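Local coordinates for protein mevalonate kinase (Staphylococcus aureus, PDB 2X7I) that probably catalyses the ATP-dependent phosphorylation of mevalonate to phosphomevalonate, an early step of isoprenoid synthesis, at residues A[238-241]-A[242-246]; A[22-25]-A[26-29]; A[216-219]-A[220-224]; A[147-150]-A[151-155]. One frame throughout, in Å; residues are numbered along the deposited sequence.

Overall arrangement
Following the chain from its N terminus, contact 2 comes first: the loop 22-29, built on a tight turn, joins strand 6-16 to strand 29-45 and reverses the chain between these antiparallel partners. Contact 4 closes helix 145-153 and leads into strand 157-160 of the same mixed sheet. Contact 3 ends helix 203-222 and contact 1 ends helix 226-243, the two helices being consecutive in the C-terminal half. All four are local and in series, so none nests in or crosses another. The centres of contacts 2 and 4 lie about 15 Å apart, those of contacts 1 and 4 about 31 Å. Ile-30, just beyond contact 2, packs against contact 3.

Contact 1: A[238-241]-A[242-246]; sequences ADLK and ALTVS
Leu-240 and Thr-244 meet one turn apart where helix 226-243 runs out, their side chains crossing at a slant. The leucine presents CG and CD1 to the threonine hydroxyl, with CD1 3.7 Å from OG1, while Thr-244 CG2 comes alongside the same methyl. The hydroxyl itself turns back to the helix: Thr-244 OG1 donates to Leu-240 O at 2.7 Å, arriving from above the carbonyl plane, 46° out of it. It can do so because OG1 sits between the backbone N and the carbonyl carbon (chi1 67°), facing the preceding turn. A threonine suits this place, since its hydroxyl serves a carbonyl of the last turn and its methyl packs on leucine.

On a neighbouring flank, Asp-239 lies across Leu-243, whose CD1 reaches 3.6 Å from Asp-239 OD1. That carboxylate is held from outside: OD1 is hydrogen-bonded to His-206 and OD2 weakly to His-209, both on helix 203-222. Leu-243 touches the same two histidines, so a charged and an apolar side chain share one helix interface.

Farther round, Ser-246 bends back over Lys-241, its OG 3.8 Å from Lys-241 CG. The lysine suits an exposed flank, since its methylenes can pack while the amine stays outside, and both residues also touch Glu-251 of helix 248-259.

Behind these side chains, Ala-242 N bonds Ala-238 O at 2.8 Å, whereas Leu-243 N is shared weakly between Asp-239 O and Leu-240 O. Thr-244 then leaves helical angles: this is the C-terminal end of helix 226-243, with a threonine hydroxyl on its last-turn carbonyl.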
loop_
_atom_site.group_PDB
_atom_site.type_symbol
_atom_site.label_atom_id
_atom_site.label_comp_id
_atom_site.label_asym_id
_atom_site.label_seq_id
_atom_site.Cartn_x
_atom_site.Cartn_y
_atom_site.Cartn_z
ATOM N N ALA A 238 10.503 -19.631 0.550
ATOM C CA ALA A 238 11.332 -20.774 0.204
ATOM C C ALA A 238 11.308 -21.024 -1.302
ATOM O O ALA A 238 12.356 -21.265 -1.908
ATOM C CB ALA A 238 10.865 -22.024 0.966
ATOM N N ASP A 239 10.119 -20.953 -1.897
ATOM C CA ASP A 239 9.969 -21.097 -3.344
ATOM C C ASP A 239 10.794 -20.051 -4.091
ATOM O O ASP A 239 11.516 -20.398 -5.030
ATOM C CB ASP A 239 8.501 -20.991 -3.776
ATOM C CG ASP A 239 8.297 -21.348 -5.243
ATOM O OD1 ASP A 239 8.286 -20.426 -6.082
ATOM O OD2 ASP A 239 8.178 -22.555 -5.566
ATOM N N LEU A 240 10.696 -18.788 -3.672
ATOM C CA LEU A 240 11.481 -17.706 -4.282
ATOM C C LEU A 240 12.978 -17.990 -4.192
ATOM O O LEU A 240 13.702 -17.866 -5.182
ATOM C CB LEU A 240 11.184 -16.351 -3.616
ATOM C CG LEU A 240 12.005 -15.153 -4.126
ATOM C CD1 LEU A 240 11.549 -14.730 -5.519
ATOM C CD2 LEU A 240 11.930 -13.987 -3.156
ATOM N N LYS A 241 13.423 -18.366 -2.996
ATOM C CA LYS A 241 14.841 -18.590 -2.720
ATOM C C LYS A 241 15.379 -19.818 -3.448
ATOM O O LYS A 241 16.516 -19.828 -3.906
ATOM C CB LYS A 241 15.075 -18.774 -1.224
ATOM C CG LYS A 241 14.826 -17.552 -0.368
ATOM C CD LYS A 241 15.857 -17.453 0.769
ATOM C CE LYS A 241 15.962 -18.732 1.612
ATOM N NZ LYS A 241 17.394 -19.058 1.922
ATOM N N ALA A 242 14.551 -20.855 -3.531
ATOM C CA ALA A 242 14.884 -22.058 -4.271
ATOM C C ALA A 242 15.151 -21.752 -5.746
ATOM O O ALA A 242 16.045 -22.338 -6.352
ATOM C CB ALA A 242 13.751 -23.077 -4.142
ATOM N N LEU A 243 14.381 -20.818 -6.307
ATOM C CA LEU A 243 14.357 -20.592 -7.756
ATOM C C LEU A 243 15.089 -19.341 -8.223
ATOM O O LEU A 243 15.178 -19.108 -9.421
ATOM C CB LEU A 243 12.907 -20.535 -8.253
ATOM C CG LEU A 243 12.145 -21.858 -8.182
ATOM C CD1 LEU A 243 10.689 -21.631 -8.543
ATOM C CD2 LEU A 243 12.798 -22.913 -9.091
ATOM N N THR A 244 15.605 -18.529 -7.305
ATOM C CA THR A 244 16.293 -17.301 -7.706
ATOM C C THR A 244 17.532 -17.016 -6.864
ATOM O O THR A 244 17.674 -17.511 -5.738
ATOM C CB THR A 244 15.366 -16.074 -7.622
ATOM O OG1 THR A 244 15.034 -15.825 -6.256
ATOM C CG2 THR A 244 14.087 -16.287 -8.423
ATOM N N VAL A 245 18.413 -16.197 -7.436
ATOM C CA VAL A 245 19.608 -15.721 -6.755
ATOM C C VAL A 245 19.173 -14.762 -5.656
ATOM O O VAL A 245 18.560 -13.727 -5.933
ATOM C CB VAL A 245 20.570 -14.991 -7.723
ATOM C CG1 VAL A 245 21.859 -14.614 -7.000
ATOM C CG2 VAL A 245 20.875 -15.859 -8.949
ATOM N N SER A 246 19.475 -15.125 -4.412
ATOM C CA SER A 246 19.037 -14.369 -3.240
ATOM C C SER A 246 20.102 -13.371 -2.782
ATOM O O SER A 246 21.225 -13.365 -3.300
ATOM C CB SER A 246 18.675 -15.331 -2.114
ATOM O OG SER A 246 17.614 -16.187 -2.517
#

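Contact 2: A[22-25]-A[26-29]; sequences AVTF and GEPA
Glu-27 reaches back over Val-23 and Thr-24 across a type II beta turn, Thr-24 to Glu-27, in the loop that joins the antiparallel strands 6-16 and 29-45. Its CB lies 3.7 Å from Val-23 CG2 and also faces Thr-24 O. With CG beside its own backbone N (chi1 -57°) and the chain extended from there, the side chain folds back under the turn. CG passes Thr-24 O and the threonine methyl, and CD then comes 3.4 Å from Thr-24 CG2. At the tip, OE1 accepts from Thr-24 N at 3.0 Å with a nearly straight N-H (160°). The amide meets the carboxylate from above its plane, 39° out of it.

A glutamate suits this place because it is long enough to span the turn and satisfy an amide on the far side. OE1 also lies close to the like-charged carboxylate of Glu-20.

The turn itself is closed by Glu-27 N donating to Thr-24 O at 3.1 Å. Gly-26 takes the third position with positive phi, where a CB would clash with Phe-25 O; glycine, lacking one, fits there without strain. The amide N of Gly-26 lies over one face of the Phe-25 ring.

Beneath the turn, the branched Val-23 fills the buried side. Its two methyls both face the small side chain of Ala-29, which enters strand 29-45 and pairs through its backbone with Phe-159. Both Val-23 CG1 and Val-23 CG2 stand 3.8 Å from Ala-29 CB.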
loop_
_atom_site.group_PDB
_atom_site.type_symbol
_atom_site.label_atom_id
_atom_site.label_comp_id
_atom_site.label_asym_id
_atom_site.label_seq_id
_atom_site.Cartn_x
_atom_site.Cartn_y
_atom_site.Cartn_z
ATOM N N ALA A 22 2.270 -4.322 -9.004
ATOM C CA ALA A 22 1.427 -3.652 -10.005
ATOM C C ALA A 22 0.575 -4.663 -10.771
ATOM O O ALA A 22 0.445 -4.607 -11.996
ATOM C CB ALA A 22 2.289 -2.827 -10.965
ATOM N N VAL A 23 -0.004 -5.590 -10.024
ATOM C CA VAL A 23 -0.750 -6.689 -10.609
ATOM C C VAL A 23 -1.928 -6.165 -11.418
ATOM O O VAL A 23 -2.482 -5.112 -11.118
ATOM C CB VAL A 23 -1.244 -7.658 -9.543
ATOM C CG1 VAL A 23 -2.203 -6.960 -8.572
ATOM C CG2 VAL A 23 -1.896 -8.849 -10.196
ATOM N N THR A 24 -2.273 -6.896 -12.469
ATOM C CA THR A 24 -3.380 -6.537 -13.332
ATOM C C THR A 24 -4.356 -7.695 -13.337
ATOM O O THR A 24 -3.978 -8.846 -13.039
ATOM C CB THR A 24 -2.891 -6.247 -14.757
ATOM O OG1 THR A 24 -3.878 -5.466 -15.445
ATOM C CG2 THR A 24 -2.626 -7.538 -15.514
ATOM N N PHE A 25 -5.611 -7.407 -13.660
ATOM C CA PHE A 25 -6.603 -8.464 -13.749
ATOM C C PHE A 25 -6.113 -9.569 -14.674
ATOM O O PHE A 25 -5.560 -9.309 -15.743
ATOM C CB PHE A 25 -7.941 -7.943 -14.254
ATOM C CG PHE A 25 -8.924 -9.029 -14.543
ATOM C CD1 PHE A 25 -9.530 -9.712 -13.507
ATOM C CD2 PHE A 25 -9.217 -9.394 -15.851
ATOM C CE1 PHE A 25 -10.423 -10.731 -13.767
ATOM C CE2 PHE A 25 -10.116 -10.403 -16.120
ATOM C CZ PHE A 25 -10.720 -11.075 -15.078
ATOM N N GLY A 26 -6.346 -10.807 -14.252
ATOM C CA GLY A 26 -5.870 -11.972 -14.986
ATOM C C GLY A 26 -4.681 -12.628 -14.324
ATOM O O GLY A 26 -4.403 -13.776 -14.588
ATOM N N GLU A 27 -3.992 -11.900 -13.456
ATOM C CA GLU A 27 -2.822 -12.394 -12.740
ATOM C C GLU A 27 -3.206 -12.609 -11.263
ATOM O O GLU A 27 -3.977 -11.819 -10.713
ATOM C CB GLU A 27 -1.693 -11.367 -12.842
ATOM C CG GLU A 27 -1.289 -11.008 -14.288
ATOM C CD GLU A 27 -0.338 -9.814 -14.388
ATOM O OE1 GLU A 27 -0.346 -8.946 -13.504
ATOM O OE2 GLU A 27 0.405 -9.725 -15.376
ATOM N N PRO A 28 -2.669 -13.657 -10.610
ATOM C CA PRO A 28 -3.057 -13.911 -9.213
ATOM C C PRO A 28 -2.482 -12.932 -8.179
ATOM O O PRO A 28 -1.312 -12.554 -8.249
ATOM C CB PRO A 28 -2.522 -15.326 -8.945
ATOM C CG PRO A 28 -2.104 -15.853 -10.247
ATOM C CD PRO A 28 -1.745 -14.689 -11.098
ATOM N N ALA A 29 -3.320 -12.545 -7.222
ATOM C CA ALA A 29 -2.917 -11.645 -6.157
ATOM C C ALA A 29 -3.936 -11.621 -5.007
ATOM O O ALA A 29 -5.126 -11.864 -5.205
ATOM C CB ALA A 29 -2.720 -10.229 -6.713
#

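Contact 3: A[216-219]-A[220-224]; sequences RASD and VIEHH
Asp-219 and His-223, one turn apart, lie side by side and point the same way at the C terminus of helix 203-222, which a Schellman motif closes. The carboxylate and imidazole planes are only 15° apart, but Asp-219 OD2 stays 3.8 Å from His-223 NE2, too far for a direct bond. The ring also comes close to the backbone: His-223 CD2 approaches Asp-219 O at 3.0 Å, obliquely, while His-223 N donates to that same oxygen.

Glu-222 crosses Asp-219 obliquely, its OE1 3.8 Å from Asp-219 OD2 with the carboxylates turned 54° apart. Two like charges so close would probably lessen each other's acidity slightly, and the neighbouring imidazole could offset this if it were protonated. CG of Glu-222 folds against Ser-218 O (chi1 -71°), which receives Glu-222 N at 3.0 Å. The fold also brings Glu-222 OE2 to 3.2 Å from Ser-218 O, acceptor to acceptor, with no bond.

Behind these polar groups, the buried face carries branched and small residues. Ile-221 lays CD1 3.2 Å from Ala-217 O and near the alanine methyl; the short Ala-217 lets it lie close to the helix, and both rest on Ile-30 of strand 29-45. Val-220 packs on Ala-228, Leu-229 and Ile-232 of helix 226-243, while Arg-216 bridges to Glu-235 of that helix. Ser-218 OG turns back to Leu-215 O, so a buried hydroxyl is satisfied within its own helix.

The closing pair of the Schellman motif runs from Lys-225 N to Val-220 O and, with His-224 at positive phi, from His-224 N to Ile-221 O at 3.2 Å.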
loop_
_atom_site.group_PDB
_atom_site.type_symbol
_atom_site.label_atom_id
_atom_site.label_comp_id
_atom_site.label_asym_id
_atom_site.label_seq_id
_atom_site.Cartn_x
_atom_site.Cartn_y
_atom_site.Cartn_z
ATOM N N ARG A 216 -4.773 -20.947 -2.229
ATOM C CA ARG A 216 -4.863 -21.392 -0.841
ATOM C C ARG A 216 -5.031 -20.219 0.134
ATOM O O ARG A 216 -5.702 -20.352 1.147
ATOM C CB ARG A 216 -3.628 -22.189 -0.454
ATOM C CG ARG A 216 -3.451 -23.491 -1.223
ATOM C CD ARG A 216 -2.042 -24.054 -1.003
ATOM N NE ARG A 216 -1.666 -24.096 0.421
ATOM C CZ ARG A 216 -0.457 -24.444 0.866
ATOM N NH1 ARG A 216 0.503 -24.795 0.013
ATOM N NH2 ARG A 216 -0.209 -24.454 2.174
ATOM N N ALA A 217 -4.404 -19.087 -0.170
ATOM C CA ALA A 217 -4.502 -17.881 0.668
ATOM C C ALA A 217 -5.914 -17.302 0.733
ATOM O O ALA A 217 -6.309 -16.750 1.749
ATOM C CB ALA A 217 -3.537 -16.824 0.164
ATOM N N SER A 218 -6.663 -17.416 -0.354
ATOM C CA SER A 218 -8.025 -16.914 -0.403
ATOM C C SER A 218 -8.910 -17.653 0.585
ATOM O O SER A 218 -9.638 -17.026 1.337
ATOM C CB SER A 218 -8.602 -17.015 -1.823
ATOM O OG SER A 218 -8.623 -18.351 -2.295
ATOM N N ASP A 219 -8.832 -18.981 0.587
ATOM C CA ASP A 219 -9.599 -19.797 1.536
ATOM C C ASP A 219 -9.131 -19.578 2.976
ATOM O O ASP A 219 -9.942 -19.381 3.881
ATOM C CB ASP A 219 -9.513 -21.282 1.168
ATOM C CG ASP A 219 -10.461 -21.658 0.043
ATOM O OD1 ASP A 219 -9.977 -21.869 -1.096
ATOM O OD2 ASP A 219 -11.690 -21.732 0.300
ATOM N N VAL A 220 -7.817 -19.609 3.167
ATOM C CA VAL A 220 -7.199 -19.333 4.463
ATOM C C VAL A 220 -7.678 -18.006 5.069
ATOM O O VAL A 220 -7.925 -17.922 6.261
ATOM C CB VAL A 220 -5.652 -19.340 4.328
ATOM C CG1 VAL A 220 -4.988 -18.442 5.361
ATOM C CG2 VAL A 220 -5.132 -20.778 4.405
ATOM N N ILE A 221 -7.815 -16.978 4.236
ATOM C CA ILE A 221 -8.286 -15.666 4.689
ATOM C C ILE A 221 -9.787 -15.670 4.962
ATOM O O ILE A 221 -10.241 -15.116 5.959
ATOM C CB ILE A 221 -7.899 -14.562 3.657
ATOM C CG1 ILE A 221 -6.451 -14.134 3.894
ATOM C CG2 ILE A 221 -8.830 -13.358 3.750
ATOM C CD1 ILE A 221 -5.702 -13.780 2.643
ATOM N N GLU A 222 -10.553 -16.303 4.077
ATOM C CA GLU A 222 -12.000 -16.443 4.270
ATOM C C GLU A 222 -12.370 -17.192 5.560
ATOM O O GLU A 222 -13.456 -16.979 6.114
ATOM C CB GLU A 222 -12.621 -17.168 3.077
ATOM C CG GLU A 222 -12.663 -16.340 1.796
ATOM C CD GLU A 222 -12.745 -17.191 0.538
ATOM O OE1 GLU A 222 -13.335 -18.289 0.580
ATOM O OE2 GLU A 222 -12.221 -16.761 -0.504
ATOM N N HIS A 223 -11.484 -18.075 6.025
ATOM C CA HIS A 223 -11.767 -18.903 7.204
ATOM C C HIS A 223 -10.900 -18.514 8.417
ATOM O O HIS A 223 -10.846 -19.241 9.419
ATOM C CB HIS A 223 -11.638 -20.394 6.848
ATOM C CG HIS A 223 -12.487 -20.804 5.681
ATOM N ND1 HIS A 223 -13.861 -20.669 5.675
ATOM C CD2 HIS A 223 -12.160 -21.330 4.478
ATOM C CE1 HIS A 223 -14.341 -21.094 4.520
ATOM N NE2 HIS A 223 -13.330 -21.501 3.775
ATOM N N HIS A 224 -10.240 -17.358 8.308
ATOM C CA HIS A 224 -9.582 -16.693 9.436
ATOM C C HIS A 224 -8.471 -17.528 10.074
ATOM O O HIS A 224 -8.349 -17.574 11.295
ATOM C CB HIS A 224 -10.617 -16.289 10.499
ATOM C CG HIS A 224 -11.834 -15.628 9.931
ATOM N ND1 HIS A 224 -11.786 -14.418 9.274
ATOM C CD2 HIS A 224 -13.132 -16.016 9.912
ATOM C CE1 HIS A 224 -13.002 -14.084 8.880
ATOM N NE2 HIS A 224 -13.836 -15.039 9.252
#

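Contact 4: A[147-150]-A[151-155]; sequences DTQT and IVSGK
Ser-153 and Gln-149 make the main polar contact in the last turn of helix 145-153. Gln-149 O is gripped twice, by Ser-153 OG at 2.6 Å and by Ser-153 N at 3.0 Å, the two donors approaching from opposite faces of its carbonyl plane. A chi1 of 67° swings the serine OG back along the helix onto that carbonyl. The same OG then accepts Lys-155 N at 3.2 Å, so a small hydroxyl links the last turn to the departing chain. The Gln-149 amide bends over this site, NE2 3.8 Å from Ser-153 CB, and makes a weak hydrogen bond to Thr-166.

Of the other backbone bonds, Ile-151 N to Asp-147 O and Val-152 N to Thr-148 O are both 2.9 Å; Gly-154 N to Thr-150 O is weak. Glycine suits the positive phi at which the chain leaves the helix.

In apolar contact, Thr-148 and Val-152 stand side by side, CG2 to CG2 4.1 Å, facing helices 103-119 and 125-140, while the Thr-148 hydroxyl is held by Glu-136 and Ser-144 O.

C-H to oxygen contacts join Thr-150 to the outgoing chain: its CG2 lies 3.3 Å and its CA 3.6 Å from Lys-155 O. The Thr-150 hydroxyl bonds Ile-146 O.

Among the charged groups, the carboxylate end of Asp-147 leads off to a salt bridge with Lys-14, beside a bound citrate, probably from the crystallisation liquor, that may mark a pocket. The helix ends in an ST turn at Ser-153, after which the chain runs on to strand 157-160 of the GHMP kinase sheet.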
loop_
_atom_site.group_PDB
_atom_site.type_symbol
_atom_site.label_atom_id
_atom_site.label_comp_id
_atom_site.label_asym_id
_atom_site.label_seq_id
_atom_site.Cartn_x
_atom_site.Cartn_y
_atom_site.Cartn_z
ATOM N N ASP A 147 -5.600 -1.724 -6.352
ATOM C CA ASP A 147 -5.250 -0.836 -5.238
ATOM C C ASP A 147 -6.448 0.050 -4.889
ATOM O O ASP A 147 -6.834 0.139 -3.736
ATOM C CB ASP A 147 -4.053 0.064 -5.573
ATOM C CG ASP A 147 -2.744 -0.710 -5.820
ATOM O OD1 ASP A 147 -2.756 -1.962 -5.903
ATOM O OD2 ASP A 147 -1.686 -0.035 -5.945
ATOM N N THR A 148 -7.050 0.677 -5.889
ATOM C CA THR A 148 -8.167 1.576 -5.647
ATOM C C THR A 148 -9.384 0.847 -5.044
ATOM O O THR A 148 -10.011 1.342 -4.112
ATOM C CB THR A 148 -8.596 2.320 -6.930
ATOM O OG1 THR A 148 -7.456 2.964 -7.514
ATOM C CG2 THR A 148 -9.664 3.364 -6.615
ATOM N N GLN A 149 -9.712 -0.318 -5.579
ATOM C CA GLN A 149 -10.845 -1.081 -5.071
ATOM C C GLN A 149 -10.592 -1.587 -3.642
ATOM O O GLN A 149 -11.473 -1.507 -2.794
ATOM C CB GLN A 149 -11.192 -2.236 -6.020
ATOM C CG GLN A 149 -12.275 -3.192 -5.507
ATOM C CD GLN A 149 -13.614 -2.521 -5.223
ATOM O OE1 GLN A 149 -13.839 -1.374 -5.604
ATOM N NE2 GLN A 149 -14.521 -3.252 -4.557
ATOM N N THR A 150 -9.391 -2.085 -3.368
ATOM C CA THR A 150 -9.055 -2.545 -2.015
ATOM C C THR A 150 -9.148 -1.390 -1.024
ATOM O O THR A 150 -9.758 -1.524 0.032
ATOM C CB THR A 150 -7.639 -3.155 -1.958
ATOM O OG1 THR A 150 -7.531 -4.213 -2.922
ATOM C CG2 THR A 150 -7.337 -3.691 -0.570
ATOM N N ILE A 151 -8.559 -0.256 -1.382
ATOM C CA ILE A 151 -8.565 0.933 -0.534
ATOM C C ILE A 151 -9.977 1.486 -0.282
ATOM O O ILE A 151 -10.365 1.673 0.866
ATOM C CB ILE A 151 -7.667 2.048 -1.124
ATOM C CG1 ILE A 151 -6.193 1.659 -1.000
ATOM C CG2 ILE A 151 -7.875 3.367 -0.394
ATOM C CD1 ILE A 151 -5.288 2.570 -1.778
ATOM N N VAL A 152 -10.736 1.729 -1.345
ATOM C CA VAL A 152 -12.077 2.305 -1.233
ATOM C C VAL A 152 -13.050 1.402 -0.473
ATOM O O VAL A 152 -13.700 1.847 0.475
ATOM C CB VAL A 152 -12.659 2.647 -2.614
ATOM C CG1 VAL A 152 -14.119 3.037 -2.498
ATOM C CG2 VAL A 152 -11.865 3.774 -3.230
ATOM N N SER A 153 -13.127 0.138 -0.877
ATOM C CA SER A 153 -13.990 -0.846 -0.206
ATOM C C SER A 153 -13.573 -1.149 1.235
ATOM O O SER A 153 -14.397 -1.535 2.047
ATOM C CB SER A 153 -14.014 -2.157 -0.992
ATOM O OG SER A 153 -12.738 -2.805 -0.967
ATOM N N GLY A 154 -12.292 -0.998 1.548
ATOM C CA GLY A 154 -11.769 -1.417 2.853
ATOM C C GLY A 154 -11.806 -2.932 3.044
ATOM O O GLY A 154 -11.815 -3.430 4.178
ATOM N N LYS A 155 -11.831 -3.663 1.932
ATOM C CA LYS A 155 -11.913 -5.120 1.957
ATOM C C LYS A 155 -10.792 -5.750 1.122
ATOM O O LYS A 155 -10.238 -5.090 0.225
ATOM C CB LYS A 155 -13.270 -5.552 1.429
ATOM C CG LYS A 155 -14.425 -5.186 2.353
ATOM C CD LYS A 155 -15.746 -5.131 1.593
ATOM C CE LYS A 155 -16.935 -4.977 2.538
ATOM N NZ LYS A 155 -16.686 -3.909 3.551
#